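Local coordinates for benzoylformate Decarboxylase (Polynucleobacter necessarius, PDB 4K9Q), which binds thiamine diphosphate and magnesium and probably catalyses the decarboxylation of benzoylformate, at residues E128-R131 with P132-P136; A507-E510 with A511-F514. All coordinates share one frame; numbering follows the deposited sequence.

Contact 1: E128-R131 with P132-P136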
ATOM      1  N   GLU A 128     -13.294  -1.795  -4.522  1.00 10.54           N
ATOM      2  CA  GLU A 128     -14.150  -1.024  -5.423  1.00 12.40           C
ATOM      3  C   GLU A 128     -14.628  -1.983  -6.515  1.00 13.05           C
ATOM      4  O   GLU A 128     -13.830  -2.392  -7.358  1.00 13.56           O
ATOM      5  CB  GLU A 128     -13.353   0.133  -6.024  1.00 12.04           C
ATOM      6  CG  GLU A 128     -14.155   1.142  -6.850  1.00 14.68           C
ATOM      7  CD  GLU A 128     -13.371   2.434  -7.101  1.00 18.69           C
ATOM      8  OE1 GLU A 128     -13.491   3.373  -6.286  1.00 16.41           O
ATOM      9  OE2 GLU A 128     -12.627   2.514  -8.108  1.00 18.56           O
ATOM     10  N   PRO A 129     -15.920  -2.372  -6.494  1.00 12.29           N
ATOM     11  CA  PRO A 129     -16.385  -3.431  -7.412  1.00 10.62           C
ATOM     12  C   PRO A 129     -16.022  -3.177  -8.879  1.00 13.78           C
ATOM     13  O   PRO A 129     -16.048  -2.036  -9.354  1.00 13.27           O
ATOM     14  CB  PRO A 129     -17.909  -3.411  -7.217  1.00 12.72           C
ATOM     15  CG  PRO A 129     -18.066  -2.987  -5.782  1.00 14.37           C
ATOM     16  CD  PRO A 129     -16.999  -1.921  -5.595  1.00 12.55           C
ATOM     17  N   ALA A 130     -15.689  -4.252  -9.591  1.00 13.33           N
ATOM     18  CA  ALA A 130     -15.201  -4.155 -10.961  1.00 11.50           C
ATOM     19  C   ALA A 130     -16.315  -3.865 -11.972  1.00 12.79           C
ATOM     20  O   ALA A 130     -16.033  -3.534 -13.114  1.00 11.96           O
ATOM     21  CB  ALA A 130     -14.450  -5.441 -11.355  1.00 18.11           C
ATOM     22  N   ARG A 131     -17.569  -3.995 -11.552  1.00 12.85           N
ATOM     23  CA  ARG A 131     -18.713  -3.635 -12.396  1.00 13.67           C
ATOM     24  C   ARG A 131     -19.963  -3.498 -11.517  1.00 12.59           C
ATOM     25  O   ARG A 131     -19.988  -3.993 -10.387  1.00 12.67           O
ATOM     26  CB  ARG A 131     -18.922  -4.679 -13.496  1.00 18.37           C
ATOM     27  CG  ARG A 131     -19.094  -6.047 -12.947  1.00 19.38           C
ATOM     28  CD  ARG A 131     -19.038  -7.157 -13.996  1.00 17.40           C
ATOM     29  NE  ARG A 131     -19.480  -8.364 -13.324  1.00 19.26           N
ATOM     30  CZ  ARG A 131     -20.213  -9.316 -13.874  1.00 22.72           C
ATOM     31  NH1 ARG A 131     -20.570  -9.234 -15.152  1.00 22.23           N
ATOM     32  NH2 ARG A 131     -20.575 -10.356 -13.137  1.00 23.85           N
ATOM     33  N   PRO A 132     -20.992  -2.797 -12.015  1.00 11.94           N
ATOM     34  CA  PRO A 132     -22.238  -2.670 -11.247  1.00 12.14           C
ATOM     35  C   PRO A 132     -22.821  -4.028 -10.845  1.00 10.84           C
ATOM     36  O   PRO A 132     -23.339  -4.175  -9.737  1.00 12.22           O
ATOM     37  CB  PRO A 132     -23.188  -1.972 -12.223  1.00 14.43           C
ATOM     38  CG  PRO A 132     -22.306  -1.290 -13.218  1.00 15.86           C
ATOM     39  CD  PRO A 132     -21.032  -2.071 -13.296  1.00 15.40           C
ATOM     40  N   GLU A 133     -22.728  -5.007 -11.741  1.00 14.02           N
ATOM     41  CA  GLU A 133     -23.233  -6.352 -11.479  1.00 13.10           C
ATOM     42  C   GLU A 133     -22.675  -6.968 -10.192  1.00 15.67           C
ATOM     43  O   GLU A 133     -23.328  -7.807  -9.561  1.00 14.97           O
ATOM     44  CB  GLU A 133     -22.930  -7.278 -12.661  1.00 16.12           C
ATOM     45  CG  GLU A 133     -23.789  -7.039 -13.902  1.00 20.20           C
ATOM     46  CD  GLU A 133     -23.294  -5.901 -14.792  1.00 23.05           C
ATOM     47  OE1 GLU A 133     -22.328  -5.195 -14.425  1.00 18.45           O
ATOM     48  OE2 GLU A 133     -23.883  -5.709 -15.878  1.00 22.44           O
ATOM     49  N   ASP A 134     -21.469  -6.555  -9.804  1.00 13.52           N
ATOM     50  CA  ASP A 134     -20.800  -7.130  -8.644  1.00 13.49           C
ATOM     51  C   ASP A 134     -21.135  -6.454  -7.322  1.00 12.99           C
ATOM     52  O   ASP A 134     -20.676  -6.907  -6.266  1.00 12.15           O
ATOM     53  CB  ASP A 134     -19.286  -7.086  -8.834  1.00 16.45           C
ATOM     54  CG  ASP A 134     -18.826  -7.904 -10.031  1.00 21.32           C
ATOM     55  OD1 ASP A 134     -19.426  -8.968 -10.303  1.00 23.08           O
ATOM     56  OD2 ASP A 134     -17.869  -7.475 -10.702  1.00 29.94           O
ATOM     57  N   VAL A 135     -21.927  -5.381  -7.357  1.00 11.06           N
ATOM     58  CA  VAL A 135     -22.169  -4.621  -6.129  1.00 11.02           C
ATOM     59  C   VAL A 135     -22.864  -5.438  -5.022  1.00 10.64           C
ATOM     60  O   VAL A 135     -22.394  -5.447  -3.879  1.00 11.21           O
ATOM     61  CB  VAL A 135     -22.866  -3.253  -6.399  1.00  9.43           C
ATOM     62  CG1 VAL A 135     -23.319  -2.600  -5.081  1.00  9.97           C
ATOM     63  CG2 VAL A 135     -21.938  -2.335  -7.197  1.00 14.30           C
ATOM     64  N   PRO A 136     -23.977  -6.122  -5.347  1.00 10.77           N
ATOM     65  CA  PRO A 136     -24.616  -6.940  -4.308  1.00 12.13           C
ATOM     66  C   PRO A 136     -23.664  -7.990  -3.748  1.00 10.52           C
ATOM     67  O   PRO A 136     -23.569  -8.130  -2.526  1.00 11.08           O
ATOM     68  CB  PRO A 136     -25.791  -7.599  -5.040  1.00 13.08           C
ATOM     69  CG  PRO A 136     -26.083  -6.671  -6.193  1.00 14.82           C
ATOM     70  CD  PRO A 136     -24.743  -6.132  -6.610  1.00 11.03           C
TER
HETATM   71  O   HOH W   1     -15.834  -6.911  -8.541  1.00 18.29           O

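Contact 2: A507-E510 with A511-F514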
ATOM      1  N   ALA A 507     -29.328  18.154  39.118  1.00 14.07           N
ATOM      2  CA  ALA A 507     -29.221  18.140  37.660  1.00 13.04           C
ATOM      3  C   ALA A 507     -29.197  16.711  37.102  1.00 11.62           C
ATOM      4  O   ALA A 507     -29.803  16.422  36.062  1.00 13.57           O
ATOM      5  CB  ALA A 507     -27.994  18.914  37.217  1.00 14.12           C
ATOM      6  N   TYR A 508     -28.492  15.826  37.800  1.00 11.62           N
ATOM      7  CA  TYR A 508     -28.345  14.451  37.358  1.00 12.33           C
ATOM      8  C   TYR A 508     -29.671  13.696  37.444  1.00 14.17           C
ATOM      9  O   TYR A 508     -30.058  12.994  36.506  1.00 13.94           O
ATOM     10  CB  TYR A 508     -27.238  13.756  38.156  1.00 14.10           C
ATOM     11  CG  TYR A 508     -26.949  12.332  37.720  1.00 12.67           C
ATOM     12  CD1 TYR A 508     -26.689  12.020  36.382  1.00 11.61           C
ATOM     13  CD2 TYR A 508     -26.932  11.296  38.652  1.00 12.61           C
ATOM     14  CE1 TYR A 508     -26.416  10.714  35.996  1.00 14.14           C
ATOM     15  CE2 TYR A 508     -26.660   9.996  38.275  1.00 14.20           C
ATOM     16  CZ  TYR A 508     -26.411   9.707  36.942  1.00 13.68           C
ATOM     17  OH  TYR A 508     -26.139   8.406  36.565  1.00 15.64           O
ATOM     18  N   LEU A 509     -30.376  13.853  38.563  1.00 13.59           N
ATOM     19  CA  LEU A 509     -31.708  13.255  38.697  1.00 14.93           C
ATOM     20  C   LEU A 509     -32.663  13.769  37.611  1.00 13.67           C
ATOM     21  O   LEU A 509     -33.413  12.995  37.002  1.00 15.27           O
ATOM     22  CB  LEU A 509     -32.275  13.531  40.094  1.00 12.40           C
ATOM     23  CG  LEU A 509     -31.509  12.806  41.200  1.00 15.12           C
ATOM     24  CD1 LEU A 509     -32.111  13.117  42.555  1.00 20.20           C
ATOM     25  CD2 LEU A 509     -31.489  11.299  40.954  1.00 16.84           C
ATOM     26  N   GLU A 510     -32.615  15.071  37.351  1.00 12.35           N
ATOM     27  CA  GLU A 510     -33.417  15.652  36.281  1.00 15.08           C
ATOM     28  C   GLU A 510     -33.070  15.032  34.920  1.00 15.51           C
ATOM     29  O   GLU A 510     -33.956  14.658  34.154  1.00 13.10           O
ATOM     30  CB  GLU A 510     -33.242  17.168  36.236  1.00 15.74           C
ATOM     31  CG  GLU A 510     -34.055  17.846  35.138  1.00 20.58           C
ATOM     32  CD  GLU A 510     -34.146  19.350  35.320  0.24 24.58           C
ATOM     33  OE1 GLU A 510     -34.009  19.821  36.471  0.66 29.54           O
ATOM     34  OE2 GLU A 510     -34.354  20.061  34.312  0.48 26.58           O
ATOM     35  N   ALA A 511     -31.779  14.910  34.624  1.00 14.30           N
ATOM     36  CA  ALA A 511     -31.371  14.322  33.350  1.00 12.32           C
ATOM     37  C   ALA A 511     -31.831  12.854  33.251  1.00 13.17           C
ATOM     38  O   ALA A 511     -32.228  12.386  32.185  1.00 13.07           O
ATOM     39  CB  ALA A 511     -29.860  14.446  33.160  1.00 11.92           C
ATOM     40  N   LEU A 512     -31.796  12.129  34.369  1.00 12.61           N
ATOM     41  CA  LEU A 512     -32.272  10.748  34.386  1.00 14.39           C
ATOM     42  C   LEU A 512     -33.770  10.639  34.097  1.00 15.75           C
ATOM     43  O   LEU A 512     -34.224   9.640  33.549  1.00 17.55           O
ATOM     44  CB  LEU A 512     -31.932  10.069  35.715  1.00 16.08           C
ATOM     45  CG  LEU A 512     -30.455   9.689  35.894  1.00 15.61           C
ATOM     46  CD1 LEU A 512     -30.167   9.430  37.369  1.00 15.83           C
ATOM     47  CD2 LEU A 512     -30.086   8.482  35.042  1.00 16.32           C
ATOM     48  N   SER A 513     -34.531  11.670  34.462  1.00 15.87           N
ATOM     49  CA  SER A 513     -35.976  11.671  34.231  1.00 16.77           C
ATOM     50  C   SER A 513     -36.360  12.219  32.856  1.00 18.67           C
ATOM     51  O   SER A 513     -37.524  12.143  32.449  1.00 19.37           O
ATOM     52  CB  SER A 513     -36.675  12.497  35.309  1.00 20.28           C
ATOM     53  OG  SER A 513     -36.538  13.883  35.038  1.00 24.75           O
ATOM     54  N   PHE A 514     -35.387  12.794  32.155  1.00 16.57           N
ATOM     55  CA  PHE A 514     -35.629  13.414  30.851  1.00 15.51           C
ATOM     56  C   PHE A 514     -35.136  12.496  29.735  1.00 17.75           C
ATOM     57  O   PHE A 514     -33.930  12.261  29.603  1.00 14.96           O
ATOM     58  CB  PHE A 514     -34.919  14.778  30.785  1.00 14.86           C
ATOM     59  CG  PHE A 514     -34.988  15.444  29.432  1.00 17.18           C
ATOM     60  CD1 PHE A 514     -36.165  16.028  28.983  1.00 21.76           C
ATOM     61  CD2 PHE A 514     -33.873  15.504  28.617  1.00 16.88           C
ATOM     62  CE1 PHE A 514     -36.228  16.633  27.742  1.00 21.72           C
ATOM     63  CE2 PHE A 514     -33.931  16.116  27.376  1.00 18.36           C
ATOM     64  CZ  PHE A 514     -35.112  16.677  26.937  1.00 21.70           C
TER

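Contact 1: E128-R131 with P132-P136
Asp134 OD1 receives two N-H groups of Arg131. NE of Arg131 lies 3.1 Å from OD1 of Asp134, and this is the main bond of the salt bridge. The oxygen sits close to the guanidinium plane, whereas NE meets it from above the carboxylate plane, 43° out of it. Weak bonds run from Arg131 NH2 to the same oxygen and from NE to Asp134 OD2. Arg131 CG falls between its backbone N and carbonyl carbon (chi1 56°), and the extended chain beyond it brings NE back to the aspartate. CB of Glu133 lies over one guanidinium face, 3.6 Å from Arg131 CZ.

The loop leads from strand 126-127, an outermost strand of the N-terminal parallel sheet within this chain, into helix 135-147. Asp134 N donates to Arg131 O at 3.0 Å, and Val135 N donates to Pro132 O, giving two overlapping beta turns. A water accepts from Ala130 N and donates to Asp134 OD2, 3.0 Å away, bridging the carboxylate to the backbone. On the apolar side, Pro129 CB meets Val135 CG2 at 4.2 Å. Arg131 NH1 forms a salt bridge with Glu102 of the second subunit, and Arg101 of that subunit packs on Arg131 and Asp134.

Contact 2: A507-E510 with A511-F514
Tyr508 and Leu512 pack one helical turn apart near the end of helix 501-513, the crossover helix of the beta-alpha-beta unit formed with strands 494-497 and 517-523. Leu512 CD1 lies over one face of the Tyr508 ring in a CH-pi contact, 3.8 Å from the ring centroid and 18° off the ring normal. With Tyr508 CG anti to the backbone N (chi1 -177°), the ring lies alongside Leu512. Its hydroxyl hydrogen-bonds with Ser363. On the same packed side, Ala507 and Ala511 turn to strand 517-523, and Leu512 also touches Ile450.

Successive i to i+4 bonds hold this part of the backbone. Ala511 N donates to Ala507 O at 2.9 Å, and Leu512 N donates to Tyr508 O at the same distance of 2.9 Å.

The solvent side is looser. Leu509, Glu510 and Ser513 are exposed there, and Leu509 CD2 comes no nearer than 4.3 Å to Leu512 CD1. Ser513 N bonds to Leu509 O and more weakly to Glu510 O. The serine side chain adds a bond of its own. With OG between the backbone N and carbonyl carbon (chi1 78°), Ser513 OG donates to Glu510 O at 2.8 Å.

Overall arrangement
Contact 1 precedes contact 2 along the chain, and the two do not touch. Their centres are 49 Å apart, and their nearest atoms about 39 Å. Contact 1 lies at the start of helix 135-147, which links strand 126-127 to strand 154-159 in the N-terminal parallel sheet. Contact 2 lies at the end of helix 501-513, which connects strands 494-497 and 517-523 of the C-terminal one. Both sheets have the strand order 2-1-3-4-6-5, and in each the helix joins the fifth strand to the sixth. The contacts thus occupy opposite ends of corresponding crossovers in two similar domains. Contact 1 meets a second subunit; contact 2 touches no other chain of the assembly.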